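Local coordinates for L-Ala-D/L-Glu epimerase, a muconate lactonizing enzyme (Klebsiella pneumoniae subsp. pneumoniae MGH 78578, PDB 3FCP), which is a magnesium-bound member of the enolase superfamily, built from an N-terminal capping domain and a barrel domain of the muconate lactonizing enzyme type, at residues A[86-89]-A[90-94]; A[172-176]-A[177-181]; A[361-364]-A[365-368]. One frame throughout, in Å; residues are numbered along the deposited sequence.

Overall arrangement
Each of the three contacts is local, formed where the chain turns from a loop into the first turn or turns of a helix. Contact 1 comes first and opens helix 88-98, which packs beside helix 103-121 in the N-terminal domain and faces a second subunit. Contact 2 closes the loop between strand 166-170 and helix 176-189 of the barrel domain, its centre about 46 Å from that of contact 1 and across the chain's centre from it. Contact 3, close to the C terminus, starts helix 364-370 and lays it against strand 7-17, joining the end of the chain to its beginning. The contacts follow in series, none nesting or crossing.

Contact 1. Residues A[86-89]-A[90-94]; sequences DNLN and ALTAR
Asn87 caps the N terminus of helix 88-98 by turning its side-chain OD1 back to Ala90 N, 2.9 Å away. With CG anti to the backbone N (chi1 -162°), the amide reaches over the first turn, and Ala90 N meets OD1 from well above the amide plane. Packing is close here: Ala90 CB lies 3.4 Å from Asn87 CG, and Leu91 CG rests 3.3 Å from the Asn87 O that accepts from Leu91 N. At the next residue, Leu88 O is gripped twice by Thr92, from Thr92 N at 2.8 Å and from Thr92 OG1 at 2.7 Å, the two donors arriving from opposite faces of the carbonyl plane. The apolar face, with Leu88 and Leu91, turns to helix 103-121. The looser side carries Ala93, exposed to solvent, whose CB stands 3.5 Å from Asn89 O and whose N-H binds that oxygen. Asn89 ND2 instead donates to the backbone oxygens of Gly131 and Leu129 of the second subunit, while Asn87 ND2 reaches Ala132 O there. Asn87 thus uses both ends of one amide, its oxygen accepting from a first-turn N-H and its nitrogen donating to a carbonyl of the second subunit, so the helix start lies directly at the contact with that subunit.

Contact 2. Residues A[172-176]-A[177-181]; sequences GAREL and ATDLR
Asp179 swings its carboxylate back from helix 176-189 over the preceding loop, where OD2 accepts from Gly172 N at 2.9 Å. The N-H comes from above the carboxylate plane, 58° out of it, and Arg174 N adds a weak bond to the same oxygen. The other oxygen, OD1, takes a hydrogen bond from a water that in turn accepts from Ala173 N, so three successive loop residues are tied to one acid, directly or through water. The Arg174 side chain sets off across that of Thr178 at about a right angle, its CB 3.0 Å from Thr178 OG1, and then runs extended from CG to NE; the same water lies in plane at the edge of its guanidinium. This is the turn from strand 166-170 into helix 176-189 of the barrel domain, a beta-alpha junction with Glu175 as N-cap residue. Gly172 takes a positive phi of 104° in it, where a CB would press on the preceding carbonyl. At the cap, Thr178 OG1 sits between its backbone N and carbonyl carbon (chi1 69°), and from there donates to Glu175 O at 2.6 Å, an oxygen that also accepts from Asp179 N. On the other flank Leu176 and Leu180 slant across one another, CD1 of the former 3.6 Å from CG of the latter, and both side chains continue onto helix 206-218.

Contact 3. Residues A[361-364]-A[365-368]; sequences ELDE and DKLH
Asp363 and Lys366 slant past each other at the start of helix 364-370, and the aspartate can be followed from its root. Its CB lies 4.1 Å from Lys366 CB, the first touch between the two side chains. With CG anti to the backbone N (chi1 -178°), the carboxylate is carried to the N-terminal end of the helix, and CG itself meets the lysine methylene CG at 3.8 Å. From there the two oxygens part. OD1 accepts from Lys366 N at 3.2 Å, the N-H entering well above the carboxylate plane, and it also lies 3.5 Å from Asp365 CB. OD2 turns along the lysine chain, passing its CG and CD, and forms a salt bridge with NZ at 3.5 Å. The lysine reaches it because its otherwise extended chain bends at the last torsion (chi4 58°). One residue thus supplies both a backbone N-H and a charged amine to one carboxylate, which would be expected to favour the ionised acid even with Asp365 near by.

Below the cap, Leu362 CD2 meets Leu367 CD2 at 3.6 Å, an apolar contact between the residue before the cap and the helix; Leu367 also packs on Trp13 and Val15 of strand 7-17. On the outer side Glu364 and His368 run side by side in the same direction; His368 CD2 comes within 2.9 Å of Glu364 O, the oxygen that accepts from His368 N. The arrangement is an aspartate N-cap combined with a hydrophobic staple, Leu362 before the cap meeting Leu367 in the first turns, at the head of the short C-terminal helix of this enolase-superfamily chain.

Contact 1. Residues A[86-89]-A[90-94]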
loop_
_atom_site.group_PDB
_atom_site.type_symbol
_atom_site.label_atom_id
_atom_site.label_comp_id
_atom_site.label_asym_id
_atom_site.label_seq_id
_atom_site.Cartn_x
_atom_site.Cartn_y
_atom_site.Cartn_z
ATOM N N ASP A 86 -46.749 1.100 8.344
ATOM C CA ASP A 86 -46.547 1.421 6.933
ATOM C C ASP A 86 -45.204 2.085 6.638
ATOM O O ASP A 86 -44.803 2.194 5.480
ATOM C CB ASP A 86 -47.652 2.369 6.480
ATOM C CG ASP A 86 -47.682 3.636 7.312
ATOM O OD1 ASP A 86 -47.923 3.531 8.535
ATOM O OD2 ASP A 86 -47.447 4.729 6.759
ATOM N N ASN A 87 -44.518 2.540 7.678
ATOM C CA ASN A 87 -43.251 3.240 7.502
ATOM C C ASN A 87 -42.053 2.320 7.731
ATOM O O ASN A 87 -41.496 2.287 8.829
ATOM C CB ASN A 87 -43.194 4.424 8.473
ATOM C CG ASN A 87 -42.156 5.455 8.079
ATOM O OD1 ASN A 87 -41.058 5.115 7.650
ATOM N ND2 ASN A 87 -42.498 6.727 8.237
ATOM N N LEU A 88 -41.657 1.578 6.699
ATOM C CA LEU A 88 -40.533 0.658 6.834
ATOM C C LEU A 88 -39.217 1.330 7.251
ATOM O O LEU A 88 -38.453 0.760 8.024
ATOM C CB LEU A 88 -40.325 -0.125 5.536
ATOM C CG LEU A 88 -39.308 -1.273 5.616
ATOM C CD1 LEU A 88 -39.588 -2.155 6.826
ATOM C CD2 LEU A 88 -39.376 -2.090 4.336
ATOM N N ASN A 89 -38.945 2.530 6.748
ATOM C CA ASN A 89 -37.709 3.219 7.118
ATOM C C ASN A 89 -37.681 3.534 8.612
ATOM O O ASN A 89 -36.680 3.281 9.281
ATOM C CB ASN A 89 -37.531 4.504 6.303
ATOM C CG ASN A 89 -37.174 4.227 4.857
ATOM O OD1 ASN A 89 -36.488 3.249 4.561
ATOM N ND2 ASN A 89 -37.620 5.099 3.945
ATOM N N ALA A 90 -38.784 4.066 9.136
ATOM C CA ALA A 90 -38.865 4.389 10.558
ATOM C C ALA A 90 -38.765 3.118 11.402
ATOM O O ALA A 90 -38.066 3.093 12.412
ATOM C CB ALA A 90 -40.179 5.125 10.872
ATOM N N LEU A 91 -39.463 2.062 10.987
ATOM C CA LEU A 91 -39.441 0.796 11.723
ATOM C C LEU A 91 -38.054 0.151 11.714
ATOM O O LEU A 91 -37.610 -0.410 12.718
ATOM C CB LEU A 91 -40.474 -0.176 11.138
ATOM C CG LEU A 91 -41.945 0.195 11.402
ATOM C CD1 LEU A 91 -42.861 -0.619 10.507
ATOM C CD2 LEU A 91 -42.277 -0.038 12.871
ATOM N N THR A 92 -37.375 0.231 10.575
ATOM C CA THR A 92 -36.039 -0.338 10.444
ATOM C C THR A 92 -35.046 0.400 11.353
ATOM O O THR A 92 -34.219 -0.222 12.029
ATOM C CB THR A 92 -35.569 -0.275 8.979
ATOM O OG1 THR A 92 -36.464 -1.052 8.166
ATOM C CG2 THR A 92 -34.146 -0.816 8.838
ATOM N N ALA A 93 -35.136 1.726 11.378
ATOM C CA ALA A 93 -34.250 2.530 12.220
ATOM C C ALA A 93 -34.491 2.206 13.695
ATOM O O ALA A 93 -33.555 2.178 14.497
ATOM C CB ALA A 93 -34.487 4.025 11.961
ATOM N N ARG A 94 -35.751 1.965 14.045
ATOM C CA ARG A 94 -36.112 1.643 15.418
ATOM C C ARG A 94 -35.572 0.263 15.783
ATOM O O ARG A 94 -35.012 0.065 16.860
ATOM C CB ARG A 94 -37.635 1.669 15.578
ATOM C CG ARG A 94 -38.137 1.400 16.999
ATOM C CD ARG A 94 -39.653 1.556 17.070
ATOM N NE ARG A 94 -40.186 1.306 18.408
ATOM C CZ ARG A 94 -40.169 2.189 19.406
ATOM N NH1 ARG A 94 -39.645 3.389 19.225
ATOM N NH2 ARG A 94 -40.675 1.869 20.594
#

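Contact 2. Residues A[172-176]-A[177-181]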
loop_
_atom_site.group_PDB
_atom_site.type_symbol
_atom_site.label_atom_id
_atom_site.label_comp_id
_atom_site.label_asym_id
_atom_site.label_seq_id
_atom_site.Cartn_x
_atom_site.Cartn_y
_atom_site.Cartn_z
ATOM N N GLY A 172 -16.103 -30.250 0.692
ATOM C CA GLY A 172 -15.413 -29.759 1.867
ATOM C C GLY A 172 -15.568 -30.667 3.073
ATOM O O GLY A 172 -15.013 -30.391 4.132
ATOM N N ALA A 173 -16.311 -31.758 2.915
ATOM C CA ALA A 173 -16.534 -32.701 4.012
ATOM C C ALA A 173 -15.573 -33.885 3.954
ATOM O O ALA A 173 -15.491 -34.671 4.896
ATOM C CB ALA A 173 -17.978 -33.203 3.983
ATOM N N ARG A 174 -14.851 -34.013 2.847
ATOM C CA ARG A 174 -13.901 -35.105 2.679
ATOM C C ARG A 174 -12.505 -34.573 2.369
ATOM O O ARG A 174 -12.300 -33.363 2.293
ATOM C CB ARG A 174 -14.366 -36.029 1.552
ATOM C CG ARG A 174 -15.704 -36.702 1.816
ATOM C CD ARG A 174 -16.063 -37.654 0.690
ATOM N NE ARG A 174 -17.269 -38.427 0.976
ATOM C CZ ARG A 174 -18.495 -37.915 1.052
ATOM N NH1 ARG A 174 -18.693 -36.616 0.863
ATOM N NH2 ARG A 174 -19.526 -38.707 1.317
ATOM N N GLU A 175 -11.544 -35.480 2.209
ATOM C CA GLU A 175 -10.175 -35.084 1.892
ATOM C C GLU A 175 -10.209 -34.369 0.548
ATOM O O GLU A 175 -11.049 -34.675 -0.298
ATOM C CB GLU A 175 -9.265 -36.314 1.812
ATOM C CG GLU A 175 -9.119 -37.064 3.126
ATOM C CD GLU A 175 -8.407 -36.246 4.189
ATOM O OE1 GLU A 175 -8.327 -36.710 5.347
ATOM O OE2 GLU A 175 -7.920 -35.139 3.869
ATOM N N LEU A 176 -9.298 -33.420 0.351
ATOM C CA LEU A 176 -9.259 -32.657 -0.893
ATOM C C LEU A 176 -9.246 -33.532 -2.144
ATOM O O LEU A 176 -10.044 -33.326 -3.061
ATOM C CB LEU A 176 -8.044 -31.721 -0.908
ATOM C CG LEU A 176 -7.895 -30.825 -2.148
ATOM C CD1 LEU A 176 -9.160 -29.988 -2.351
ATOM C CD2 LEU A 176 -6.679 -29.926 -1.981
ATOM N N ALA A 177 -8.340 -34.504 -2.180
ATOM C CA ALA A 177 -8.223 -35.392 -3.328
ATOM C C ALA A 177 -9.559 -36.043 -3.653
ATOM O O ALA A 177 -9.952 -36.118 -4.816
ATOM C CB ALA A 177 -7.157 -36.469 -3.061
ATOM N N THR A 178 -10.264 -36.505 -2.625
ATOM C CA THR A 178 -11.548 -37.150 -2.851
ATOM C C THR A 178 -12.585 -36.158 -3.372
ATOM O O THR A 178 -13.284 -36.451 -4.343
ATOM C CB THR A 178 -12.072 -37.847 -1.569
ATOM O OG1 THR A 178 -12.439 -36.867 -0.594
ATOM C CG2 THR A 178 -11.000 -38.738 -0.984
ATOM N N ASP A 179 -12.684 -34.983 -2.749
ATOM C CA ASP A 179 -13.648 -33.986 -3.209
ATOM C C ASP A 179 -13.357 -33.521 -4.632
ATOM O O ASP A 179 -14.284 -33.251 -5.396
ATOM C CB ASP A 179 -13.690 -32.764 -2.277
ATOM C CG ASP A 179 -14.603 -32.969 -1.074
ATOM O OD1 ASP A 179 -15.603 -33.709 -1.199
ATOM O OD2 ASP A 179 -14.336 -32.378 -0.006
ATOM N N LEU A 180 -12.079 -33.424 -4.993
ATOM C CA LEU A 180 -11.719 -32.982 -6.338
ATOM C C LEU A 180 -12.053 -34.040 -7.387
ATOM O O LEU A 180 -12.448 -33.710 -8.504
ATOM C CB LEU A 180 -10.224 -32.624 -6.418
ATOM C CG LEU A 180 -9.765 -31.377 -5.655
ATOM C CD1 LEU A 180 -8.268 -31.168 -5.851
ATOM C CD2 LEU A 180 -10.533 -30.166 -6.151
ATOM N N ARG A 181 -11.885 -35.310 -7.033
ATOM C CA ARG A 181 -12.196 -36.397 -7.964
ATOM C C ARG A 181 -13.708 -36.460 -8.131
ATOM O O ARG A 181 -14.218 -36.740 -9.217
ATOM C CB ARG A 181 -11.661 -37.727 -7.425
ATOM C CG ARG A 181 -10.141 -37.796 -7.407
ATOM C CD ARG A 181 -9.614 -39.024 -6.680
ATOM N NE ARG A 181 -10.113 -40.278 -7.239
ATOM C CZ ARG A 181 -11.259 -40.853 -6.887
ATOM N NH1 ARG A 181 -12.035 -40.291 -5.969
ATOM N NH2 ARG A 181 -11.630 -41.996 -7.452
HETATM O O HOH W 1 -17.527 -33.158 0.696
#

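Contact 3. Residues A[361-364]-A[365-368]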
loop_
_atom_site.group_PDB
_atom_site.type_symbol
_atom_site.label_atom_id
_atom_site.label_comp_id
_atom_site.label_asym_id
_atom_site.label_seq_id
_atom_site.Cartn_x
_atom_site.Cartn_y
_atom_site.Cartn_z
ATOM N N GLU A 361 -50.407 -17.438 0.982
ATOM C CA GLU A 361 -51.274 -17.355 2.152
ATOM C C GLU A 361 -50.981 -18.480 3.139
ATOM O O GLU A 361 -50.631 -19.594 2.748
ATOM C CB GLU A 361 -52.735 -17.439 1.700
ATOM C CG GLU A 361 -53.720 -16.654 2.546
ATOM C CD GLU A 361 -53.594 -15.152 2.345
ATOM O OE1 GLU A 361 -52.563 -14.578 2.749
ATOM O OE2 GLU A 361 -54.525 -14.544 1.774
ATOM N N LEU A 362 -51.146 -18.184 4.421
ATOM C CA LEU A 362 -50.911 -19.159 5.475
ATOM C C LEU A 362 -52.049 -20.180 5.561
ATOM O O LEU A 362 -53.226 -19.816 5.508
ATOM C CB LEU A 362 -50.781 -18.430 6.810
ATOM C CG LEU A 362 -49.985 -19.081 7.935
ATOM C CD1 LEU A 362 -48.548 -19.299 7.482
ATOM C CD2 LEU A 362 -50.026 -18.176 9.164
ATOM N N ASP A 363 -51.692 -21.457 5.672
ATOM C CA ASP A 363 -52.674 -22.532 5.804
ATOM C C ASP A 363 -52.698 -22.829 7.301
ATOM O O ASP A 363 -51.869 -23.592 7.800
ATOM C CB ASP A 363 -52.219 -23.778 5.035
ATOM C CG ASP A 363 -53.235 -24.915 5.098
ATOM O OD1 ASP A 363 -53.893 -25.084 6.149
ATOM O OD2 ASP A 363 -53.362 -25.656 4.097
ATOM N N GLU A 364 -53.635 -22.212 8.017
ATOM C CA GLU A 364 -53.721 -22.392 9.461
ATOM C C GLU A 364 -53.772 -23.834 9.940
ATOM O O GLU A 364 -53.152 -24.175 10.947
ATOM C CB GLU A 364 -54.911 -21.612 10.025
ATOM C CG GLU A 364 -54.622 -20.129 10.205
ATOM C CD GLU A 364 -55.640 -19.438 11.087
ATOM O OE1 GLU A 364 -56.806 -19.300 10.651
ATOM O OE2 GLU A 364 -55.277 -19.039 12.220
ATOM N N ASP A 365 -54.498 -24.687 9.228
ATOM C CA ASP A 365 -54.582 -26.080 9.636
ATOM C C ASP A 365 -53.192 -26.702 9.642
ATOM O O ASP A 365 -52.824 -27.395 10.583
ATOM C CB ASP A 365 -55.518 -26.861 8.710
ATOM C CG ASP A 365 -56.974 -26.470 8.894
ATOM O OD1 ASP A 365 -57.375 -26.229 10.054
ATOM O OD2 ASP A 365 -57.717 -26.413 7.890
ATOM N N LYS A 366 -52.417 -26.449 8.594
ATOM C CA LYS A 366 -51.065 -26.986 8.524
ATOM C C LYS A 366 -50.164 -26.298 9.549
ATOM O O LYS A 366 -49.354 -26.944 10.213
ATOM C CB LYS A 366 -50.492 -26.806 7.116
ATOM C CG LYS A 366 -51.006 -27.817 6.100
ATOM C CD LYS A 366 -50.261 -27.686 4.788
ATOM C CE LYS A 366 -50.587 -28.823 3.839
ATOM N NZ LYS A 366 -52.043 -28.897 3.570
ATOM N N LEU A 367 -50.312 -24.984 9.683
ATOM C CA LEU A 367 -49.503 -24.238 10.637
ATOM C C LEU A 367 -49.585 -24.886 12.006
ATOM O O LEU A 367 -48.563 -25.194 12.619
ATOM C CB LEU A 367 -49.982 -22.790 10.741
ATOM C CG LEU A 367 -49.242 -21.941 11.784
ATOM C CD1 LEU A 367 -47.758 -21.851 11.427
ATOM C CD2 LEU A 367 -49.867 -20.555 11.845
ATOM N N HIS A 368 -50.808 -25.096 12.481
ATOM C CA HIS A 368 -51.021 -25.700 13.787
ATOM C C HIS A 368 -50.549 -27.149 13.831
ATOM O O HIS A 368 -49.970 -27.587 14.821
ATOM C CB HIS A 368 -52.503 -25.602 14.170
ATOM C CG HIS A 368 -53.012 -24.192 14.235
ATOM N ND1 HIS A 368 -52.386 -23.208 14.972
ATOM C CD2 HIS A 368 -54.082 -23.601 13.651
ATOM C CE1 HIS A 368 -53.048 -22.071 14.839
ATOM N NE2 HIS A 368 -54.081 -22.282 14.042
#